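Local structure of Atg5 (Kluyveromyces marxianus, 3VQI) at residues Gly14-Val20 and Cys38-Arg44; Ile243-Ile247 and Ile261-Ile265. The protein acts in autophagic vesicle formation and cytoplasm-to-vacuole transport, and is the partner to which the ubiquitin-like protein Atg12 is conjugated. One frame throughout, in Å; residues are numbered along the deposited sequence.

Contact 1 of 2, residues Gly14-Val20 and Cys38-Arg44. With SO4 (sulfate ion), chain G.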
ATOM      1  N   GLY A  14      -6.591   5.422  -8.860  1.00 55.13           N
ATOM      2  CA  GLY A  14      -5.826   4.303  -9.394  1.00 54.87           C
ATOM      3  C   GLY A  14      -6.450   2.950  -9.093  1.00 54.32           C
ATOM      4  O   GLY A  14      -6.824   2.653  -7.959  1.00 53.04           O
ATOM      5  N   THR A  15      -6.546   2.116 -10.116  1.00 53.83           N
ATOM      6  CA  THR A  15      -7.156   0.812  -9.960  1.00 54.41           C
ATOM      7  C   THR A  15      -6.280  -0.335 -10.466  1.00 54.60           C
ATOM      8  O   THR A  15      -5.353  -0.113 -11.238  1.00 55.78           O
ATOM      9  CB  THR A  15      -8.521   0.811 -10.697  1.00 55.11           C
ATOM     10  OG1 THR A  15      -9.565   0.666  -9.736  1.00 57.38           O
ATOM     11  CG2 THR A  15      -8.615  -0.313 -11.727  1.00 56.00           C
ATOM     12  N   ILE A  16      -6.561  -1.553 -10.002  1.00 54.69           N
ATOM     13  CA  ILE A  16      -5.849  -2.752 -10.460  1.00 56.40           C
ATOM     14  C   ILE A  16      -6.812  -3.937 -10.396  1.00 57.52           C
ATOM     15  O   ILE A  16      -7.557  -4.085  -9.428  1.00 57.13           O
ATOM     16  CB  ILE A  16      -4.565  -3.086  -9.617  1.00 56.13           C
ATOM     17  CG1 ILE A  16      -4.890  -3.110  -8.125  1.00 56.16           C
ATOM     18  CG2 ILE A  16      -3.457  -2.069  -9.901  1.00 57.43           C
ATOM     19  CD1 ILE A  16      -3.690  -3.392  -7.247  1.00 54.30           C
ATOM     20  N   ASN A  17      -6.814  -4.759 -11.446  1.00 59.07           N
ATOM     21  CA  ASN A  17      -7.681  -5.938 -11.516  1.00 59.57           C
ATOM     22  C   ASN A  17      -7.061  -7.054 -10.692  1.00 58.47           C
ATOM     23  O   ASN A  17      -5.875  -7.348 -10.831  1.00 59.68           O
ATOM     24  CB  ASN A  17      -7.845  -6.400 -12.967  1.00 62.21           C
ATOM     25  CG  ASN A  17      -8.633  -5.414 -13.808  1.00 63.00           C
ATOM     26  OD1 ASN A  17      -9.766  -5.070 -13.473  1.00 62.56           O
ATOM     27  ND2 ASN A  17      -8.036  -4.956 -14.908  1.00 63.52           N
ATOM     28  N   VAL A  18      -7.863  -7.689  -9.849  1.00 55.19           N
ATOM     29  CA  VAL A  18      -7.344  -8.729  -8.978  1.00 53.28           C
ATOM     30  C   VAL A  18      -8.149 -10.020  -8.994  1.00 53.57           C
ATOM     31  O   VAL A  18      -9.365  -9.998  -8.804  1.00 52.60           O
ATOM     32  CB  VAL A  18      -7.293  -8.213  -7.509  1.00 52.72           C
ATOM     33  CG1 VAL A  18      -6.837  -9.313  -6.572  1.00 51.25           C
ATOM     34  CG2 VAL A  18      -6.388  -7.003  -7.412  1.00 50.64           C
ATOM     35  N   GLU A  19      -7.477 -11.146  -9.222  1.00 54.23           N
ATOM     36  CA  GLU A  19      -8.167 -12.424  -9.192  1.00 55.92           C
ATOM     37  C   GLU A  19      -7.766 -13.158  -7.919  1.00 55.33           C
ATOM     38  O   GLU A  19      -6.592 -13.466  -7.700  1.00 55.83           O
ATOM     39  CB  GLU A  19      -7.846 -13.283 -10.408  1.00 59.10           C
ATOM     40  CG  GLU A  19      -8.560 -14.637 -10.345  1.00 66.17           C
ATOM     41  CD  GLU A  19      -8.692 -15.326 -11.697  1.00 70.53           C
ATOM     42  OE1 GLU A  19      -9.332 -16.407 -11.749  1.00 73.45           O
ATOM     43  OE2 GLU A  19      -8.161 -14.792 -12.703  1.00 71.57           O
ATOM     44  N   VAL A  20      -8.753 -13.416  -7.075  1.00 53.84           N
ATOM     45  CA  VAL A  20      -8.526 -14.095  -5.815  1.00 53.67           C
ATOM     46  C   VAL A  20      -9.048 -15.526  -5.888  1.00 54.29           C
ATOM     47  O   VAL A  20     -10.247 -15.755  -6.056  1.00 56.37           O
ATOM     48  CB  VAL A  20      -9.235 -13.350  -4.662  1.00 52.34           C
ATOM     49  CG1 VAL A  20      -8.960 -14.044  -3.345  1.00 50.37           C
ATOM     50  CG2 VAL A  20      -8.762 -11.905  -4.624  1.00 49.36           C
ATOM     51  N   CYS A  38     -12.903 -15.211  -7.814  1.00 65.32           N
ATOM     52  CA  CYS A  38     -13.703 -13.996  -7.785  1.00 64.97           C
ATOM     53  C   CYS A  38     -12.769 -12.869  -8.188  1.00 64.88           C
ATOM     54  O   CYS A  38     -11.622 -12.821  -7.758  1.00 65.41           O
ATOM     55  CB  CYS A  38     -14.301 -13.745  -6.392  1.00 64.22           C
ATOM     56  SG  CYS A  38     -13.178 -13.109  -5.137  1.00 63.93           S
ATOM     57  N   HIS A  39     -13.246 -11.986  -9.052  1.00 65.78           N
ATOM     58  CA  HIS A  39     -12.430 -10.870  -9.500  1.00 65.51           C
ATOM     59  C   HIS A  39     -12.971  -9.611  -8.858  1.00 63.47           C
ATOM     60  O   HIS A  39     -14.175  -9.374  -8.845  1.00 62.66           O
ATOM     61  CB  HIS A  39     -12.479 -10.744 -11.024  1.00 68.58           C
ATOM     62  CG  HIS A  39     -12.311 -12.049 -11.733  1.00 73.66           C
ATOM     63  ND1 HIS A  39     -13.321 -12.985 -11.812  1.00 75.82           N
ATOM     64  CD2 HIS A  39     -11.234 -12.605 -12.337  1.00 75.45           C
ATOM     65  CE1 HIS A  39     -12.874 -14.062 -12.434  1.00 77.33           C
ATOM     66  NE2 HIS A  39     -11.611 -13.858 -12.763  1.00 77.64           N
ATOM     67  N   ILE A  40     -12.077  -8.810  -8.304  1.00 61.05           N
ATOM     68  CA  ILE A  40     -12.501  -7.583  -7.681  1.00 59.61           C
ATOM     69  C   ILE A  40     -11.534  -6.495  -8.057  1.00 58.54           C
ATOM     70  O   ILE A  40     -10.338  -6.742  -8.205  1.00 58.80           O
ATOM     71  CB  ILE A  40     -12.548  -7.732  -6.171  1.00 59.67           C
ATOM     72  CG1 ILE A  40     -11.158  -8.030  -5.640  1.00 60.33           C
ATOM     73  CG2 ILE A  40     -13.485  -8.875  -5.802  1.00 61.40           C
ATOM     74  CD1 ILE A  40     -11.148  -8.253  -4.152  1.00 65.09           C
ATOM     75  N   VAL A  41     -12.056  -5.294  -8.254  1.00 56.69           N
ATOM     76  CA  VAL A  41     -11.198  -4.180  -8.593  1.00 55.78           C
ATOM     77  C   VAL A  41     -10.770  -3.599  -7.254  1.00 54.88           C
ATOM     78  O   VAL A  41     -11.607  -3.408  -6.371  1.00 56.16           O
ATOM     79  CB  VAL A  41     -11.957  -3.121  -9.424  1.00 56.34           C
ATOM     80  CG1 VAL A  41     -11.023  -1.977  -9.793  1.00 57.27           C
ATOM     81  CG2 VAL A  41     -12.511  -3.756 -10.690  1.00 55.00           C
ATOM     82  N   MET A  42      -9.471  -3.365  -7.083  1.00 51.85           N
ATOM     83  CA  MET A  42      -8.957  -2.800  -5.838  1.00 50.21           C
ATOM     84  C   MET A  42      -8.331  -1.438  -6.084  1.00 51.42           C
ATOM     85  O   MET A  42      -7.735  -1.189  -7.139  1.00 51.32           O
ATOM     86  CB  MET A  42      -7.894  -3.701  -5.219  1.00 49.42           C
ATOM     87  CG  MET A  42      -8.397  -5.009  -4.651  1.00 48.60           C
ATOM     88  SD  MET A  42      -7.037  -5.924  -3.921  1.00 47.74           S
ATOM     89  CE  MET A  42      -7.874  -7.469  -3.472  1.00 47.05           C
ATOM     90  N   LEU A  43      -8.470  -0.548  -5.113  1.00 49.80           N
ATOM     91  CA  LEU A  43      -7.877   0.761  -5.253  1.00 47.85           C
ATOM     92  C   LEU A  43      -6.387   0.620  -4.978  1.00 47.78           C
ATOM     93  O   LEU A  43      -5.992  -0.085  -4.058  1.00 46.99           O
ATOM     94  CB  LEU A  43      -8.521   1.725  -4.270  1.00 46.80           C
ATOM     95  CG  LEU A  43      -9.954   2.085  -4.664  1.00 47.17           C
ATOM     96  CD1 LEU A  43     -10.628   2.825  -3.527  1.00 44.52           C
ATOM     97  CD2 LEU A  43      -9.935   2.922  -5.936  1.00 42.53           C
ATOM     98  N   ARG A  44      -5.563   1.266  -5.796  1.00 47.60           N
ATOM     99  CA  ARG A  44      -4.124   1.200  -5.620  1.00 48.79           C
ATOM    100  C   ARG A  44      -3.723   1.746  -4.266  1.00 49.15           C
ATOM    101  O   ARG A  44      -2.871   1.186  -3.588  1.00 48.92           O
ATOM    102  CB  ARG A  44      -3.413   1.978  -6.729  1.00 49.39           C
ATOM    103  CG  ARG A  44      -3.177   1.147  -7.982  1.00 51.56           C
ATOM    104  CD  ARG A  44      -2.587   1.942  -9.140  1.00 51.31           C
ATOM    105  NE  ARG A  44      -1.791   1.049  -9.971  1.00 55.30           N
ATOM    106  CZ  ARG A  44      -0.542   0.691  -9.679  1.00 54.95           C
ATOM    107  NH1 ARG A  44       0.052   1.175  -8.590  1.00 54.61           N
ATOM    108  NH2 ARG A  44       0.089  -0.191 -10.442  1.00 52.80           N
TER
HETATM  109  S   SO4 G 302     -16.690 -13.011 -10.077  1.00114.82           S
HETATM  110  O1  SO4 G 302     -15.619 -13.848 -10.649  1.00114.66           O
HETATM  111  O2  SO4 G 302     -17.526 -13.819  -9.166  1.00113.89           O
HETATM  112  O3  SO4 G 302     -16.102 -11.889  -9.320  1.00114.43           O
HETATM  113  O4  SO4 G 302     -17.513 -12.483 -11.182  1.00115.24           O

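Contact 2 of 2, residues Ile243-Ile247 and Ile261-Ile265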
ATOM      1  N   ILE A 243       9.472   2.262 -11.067  1.00 77.92           N
ATOM      2  CA  ILE A 243       8.022   2.088 -11.018  1.00 74.59           C
ATOM      3  C   ILE A 243       7.414   2.818  -9.829  1.00 73.14           C
ATOM      4  O   ILE A 243       7.692   2.492  -8.677  1.00 74.19           O
ATOM      5  CB  ILE A 243       7.600   0.613 -10.937  1.00 74.01           C
ATOM      6  CG1 ILE A 243       8.022  -0.133 -12.206  1.00 72.50           C
ATOM      7  CG2 ILE A 243       6.088   0.530 -10.786  1.00 74.10           C
ATOM      8  CD1 ILE A 243       7.460  -1.547 -12.305  1.00 69.58           C
ATOM      9  N   ILE A 244       6.591   3.820 -10.123  1.00 70.84           N
ATOM     10  CA  ILE A 244       5.927   4.604  -9.093  1.00 67.45           C
ATOM     11  C   ILE A 244       4.449   4.680  -9.418  1.00 66.91           C
ATOM     12  O   ILE A 244       4.077   4.964 -10.554  1.00 66.87           O
ATOM     13  CB  ILE A 244       6.467   6.025  -9.036  1.00 66.77           C
ATOM     14  CG1 ILE A 244       7.959   5.995  -8.710  1.00 65.42           C
ATOM     15  CG2 ILE A 244       5.702   6.824  -7.998  1.00 65.63           C
ATOM     16  CD1 ILE A 244       8.606   7.359  -8.712  1.00 64.56           C
ATOM     17  N   GLN A 245       3.610   4.414  -8.422  1.00 65.30           N
ATOM     18  CA  GLN A 245       2.167   4.457  -8.604  1.00 64.34           C
ATOM     19  C   GLN A 245       1.700   3.744  -9.866  1.00 66.35           C
ATOM     20  O   GLN A 245       0.693   4.127 -10.463  1.00 66.63           O
ATOM     21  CB  GLN A 245       1.697   5.908  -8.619  1.00 61.24           C
ATOM     22  CG  GLN A 245       1.620   6.538  -7.245  1.00 56.61           C
ATOM     23  CD  GLN A 245       0.517   5.925  -6.407  1.00 55.72           C
ATOM     24  OE1 GLN A 245      -0.294   5.137  -6.906  1.00 55.23           O
ATOM     25  NE2 GLN A 245       0.470   6.290  -5.133  1.00 54.76           N
ATOM     26  N   GLY A 246       2.439   2.711 -10.268  1.00 67.93           N
ATOM     27  CA  GLY A 246       2.075   1.938 -11.443  1.00 69.94           C
ATOM     28  C   GLY A 246       2.527   2.495 -12.783  1.00 72.87           C
ATOM     29  O   GLY A 246       2.112   2.009 -13.843  1.00 72.31           O
ATOM     30  N   ILE A 247       3.379   3.514 -12.751  1.00 74.48           N
ATOM     31  CA  ILE A 247       3.860   4.111 -13.986  1.00 76.06           C
ATOM     32  C   ILE A 247       5.382   4.211 -14.017  1.00 77.59           C
ATOM     33  O   ILE A 247       6.024   4.496 -13.001  1.00 75.40           O
ATOM     34  CB  ILE A 247       3.227   5.512 -14.205  1.00 76.56           C
ATOM     35  CG1 ILE A 247       3.517   6.417 -13.008  1.00 76.88           C
ATOM     36  CG2 ILE A 247       1.714   5.380 -14.383  1.00 75.89           C
ATOM     37  CD1 ILE A 247       2.668   7.672 -12.978  1.00 77.60           C
ATOM     38  N   ILE A 261       3.311  14.699  -5.957  1.00 69.56           N
ATOM     39  CA  ILE A 261       2.251  14.152  -6.796  1.00 68.22           C
ATOM     40  C   ILE A 261       1.973  12.648  -6.657  1.00 66.73           C
ATOM     41  O   ILE A 261       0.841  12.209  -6.880  1.00 65.92           O
ATOM     42  CB  ILE A 261       2.543  14.434  -8.293  1.00 68.32           C
ATOM     43  CG1 ILE A 261       1.708  13.502  -9.178  1.00 67.85           C
ATOM     44  CG2 ILE A 261       4.025  14.254  -8.574  1.00 69.35           C
ATOM     45  CD1 ILE A 261       2.053  13.556 -10.639  1.00 68.31           C
ATOM     46  N   PHE A 262       2.983  11.864  -6.280  1.00 63.86           N
ATOM     47  CA  PHE A 262       2.811  10.415  -6.199  1.00 60.27           C
ATOM     48  C   PHE A 262       2.874   9.707  -4.852  1.00 58.47           C
ATOM     49  O   PHE A 262       2.779   8.480  -4.807  1.00 56.61           O
ATOM     50  CB  PHE A 262       3.805   9.740  -7.140  1.00 61.13           C
ATOM     51  CG  PHE A 262       3.580  10.050  -8.587  1.00 61.14           C
ATOM     52  CD1 PHE A 262       2.300   9.998  -9.131  1.00 61.47           C
ATOM     53  CD2 PHE A 262       4.655  10.340  -9.426  1.00 61.76           C
ATOM     54  CE1 PHE A 262       2.095  10.226 -10.495  1.00 63.57           C
ATOM     55  CE2 PHE A 262       4.462  10.568 -10.789  1.00 62.22           C
ATOM     56  CZ  PHE A 262       3.179  10.511 -11.326  1.00 62.20           C
ATOM     57  N   ALA A 263       3.044  10.450  -3.765  1.00 56.89           N
ATOM     58  CA  ALA A 263       3.094   9.828  -2.447  1.00 55.90           C
ATOM     59  C   ALA A 263       1.824   9.004  -2.249  1.00 56.22           C
ATOM     60  O   ALA A 263       0.743   9.394  -2.696  1.00 56.72           O
ATOM     61  CB  ALA A 263       3.201  10.885  -1.366  1.00 54.59           C
ATOM     62  N   SER A 264       1.960   7.866  -1.577  1.00 55.29           N
ATOM     63  CA  SER A 264       0.828   6.976  -1.338  1.00 53.84           C
ATOM     64  C   SER A 264       0.010   7.440  -0.133  1.00 52.95           C
ATOM     65  O   SER A 264       0.462   8.285   0.626  1.00 54.53           O
ATOM     66  CB  SER A 264       1.347   5.552  -1.146  1.00 52.06           C
ATOM     67  OG  SER A 264       2.095   5.159  -2.287  1.00 49.90           O
ATOM     68  N   ILE A 265      -1.185   6.886   0.045  1.00 51.32           N
ATOM     69  CA  ILE A 265      -2.059   7.295   1.144  1.00 51.67           C
ATOM     70  C   ILE A 265      -1.459   7.224   2.534  1.00 49.83           C
ATOM     71  O   ILE A 265      -2.067   7.692   3.490  1.00 47.79           O
ATOM     72  CB  ILE A 265      -3.378   6.473   1.181  1.00 54.14           C
ATOM     73  CG1 ILE A 265      -3.050   4.978   1.177  1.00 53.19           C
ATOM     74  CG2 ILE A 265      -4.289   6.874   0.012  1.00 53.41           C
ATOM     75  CD1 ILE A 265      -4.250   4.091   1.375  1.00 56.14           C
TER

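Contact 1 of 2, residues Gly14-Val20 and Cys38-Arg44
Met42 and Ile16 grip each other through both of their backbone polar groups. The bond from Met42 N to Ile16 O is 3.1 Å and nearly straight, at 177°. Val18 and Ile40 repeat this two-bond pattern, and Val20 N bonds to Cys38 O at 3.0 Å. At the other end Arg44 N reaches Gly14 O at 2.9 Å, with the donor above the carbonyl plane. The two strands are therefore antiparallel neighbours, with axes 4.8 Å apart at closest approach.

At the Cys38 end a sulfate ion, probably from the crystallisation liquor, sits beside His39. His39 ND1, at the ring edge, donates to sulfate O1 at 2.7 Å, and His39 N donates to sulfate O3. The carboxylate of Glu19 lies alongside the same ring, its plane turned 53° from it. Glu19 CD comes 3.4 Å from His39 NE2, but no hydrogen bond forms.

Ile16, Val18, Val20, Cys38, Ile40 and Met42 lie on the face of the sheet opposite to Glu19 and His39. With CG anti to the carbonyl carbon (chi1 -70°) and the chain extended beyond, Met42 crosses Val18 at about a right angle and brings Met42 SD 3.7 Å from Val18 CG2. Helix 48-59 packs on this face through Leu48, Tyr51 and Val55. Arg44 runs extended from CG to NE across Ile16, whose CG2 lies 3.5 Å from Arg44 NE. Its guanidinium goes on to a salt bridge with Asp94. A leucine in place of Arg44 would probably leave Asp94 without this charged mate and shorten the packing over Ile16.

Strand 15-22 also pairs with strand 114-121. An antiparallel first hairpin at the sheet edge, followed by a helix packed across one face, is the opening beta-beta-alpha unit of the ubiquitin fold, here in UblA.

Contact 2 of 2, residues Ile243-Ile247 and Ile261-Ile265
Phe262 is touched by three side chains of the turn Ile244-Ile247, and each meets a different part of it. Ile244 crosses it at about a right angle. Ile244 CG2 touches Phe262 CB at 3.6 Å, close to the root of the ring. Ile247 also crosses at about a right angle, but at the far end of the ring, where its CD1 is nearest to CZ. Gln245 comes in at the same end as Ile244 but on the CD1 side, with its amide plane 39° from the ring plane. Gln245 CG passes 3.9 Å from Phe262 CB.

The Gln245 chain bends at its second torsion (chi2 -68°). This turns the amide away from the ring and toward the backbone at the end of helix 255-262. There Gln245 NE2 donates to Phe262 O at 3.2 Å, with an angle of 158° at the hydrogen. The acceptor lies in the amide plane, while the donor stands above the carbonyl plane. The same NE2 also bonds to Asp45, its stronger partner, so two acceptors fix the rotation of the amide.

The turn is of type I' and closes the hairpin of strands 241-244 and 247-250. Gly246 suits this turn, because a side chain would run into the carbonyl oxygen before it. Val11 of helix 6-12 touches both Gln245 and Phe262.

The contact is mainly apolar, with one amide crossing it. That amide gives the Phe262 carbonyl a donor where the chain leaves the helix, and joins turn and helix end in UblB, while its second bond reaches Asp45 of UblA.

Overall arrangement
Contact 1 closes before contact 2 opens along the chain, and their centres lie about 17 Å apart. Contact 1 belongs to the five-stranded sheet of UblA. Contact 2 belongs to UblB and joins its two-stranded hairpin to helix 255-262. The two nevertheless touch. Arg44, at the end of the 38-44 segment, packs on the hairpin turn, with Arg44 NH2 3.1 Å from Gly246 CA. Helix 89-96 borders both: Phe93 lies against Ile16 and Arg44, and Val91 against Ser264. Asp94, the partner of Arg44, also touches Ile243. The two ubiquitin-like domains, far apart in sequence, are thus packed directly together at this point.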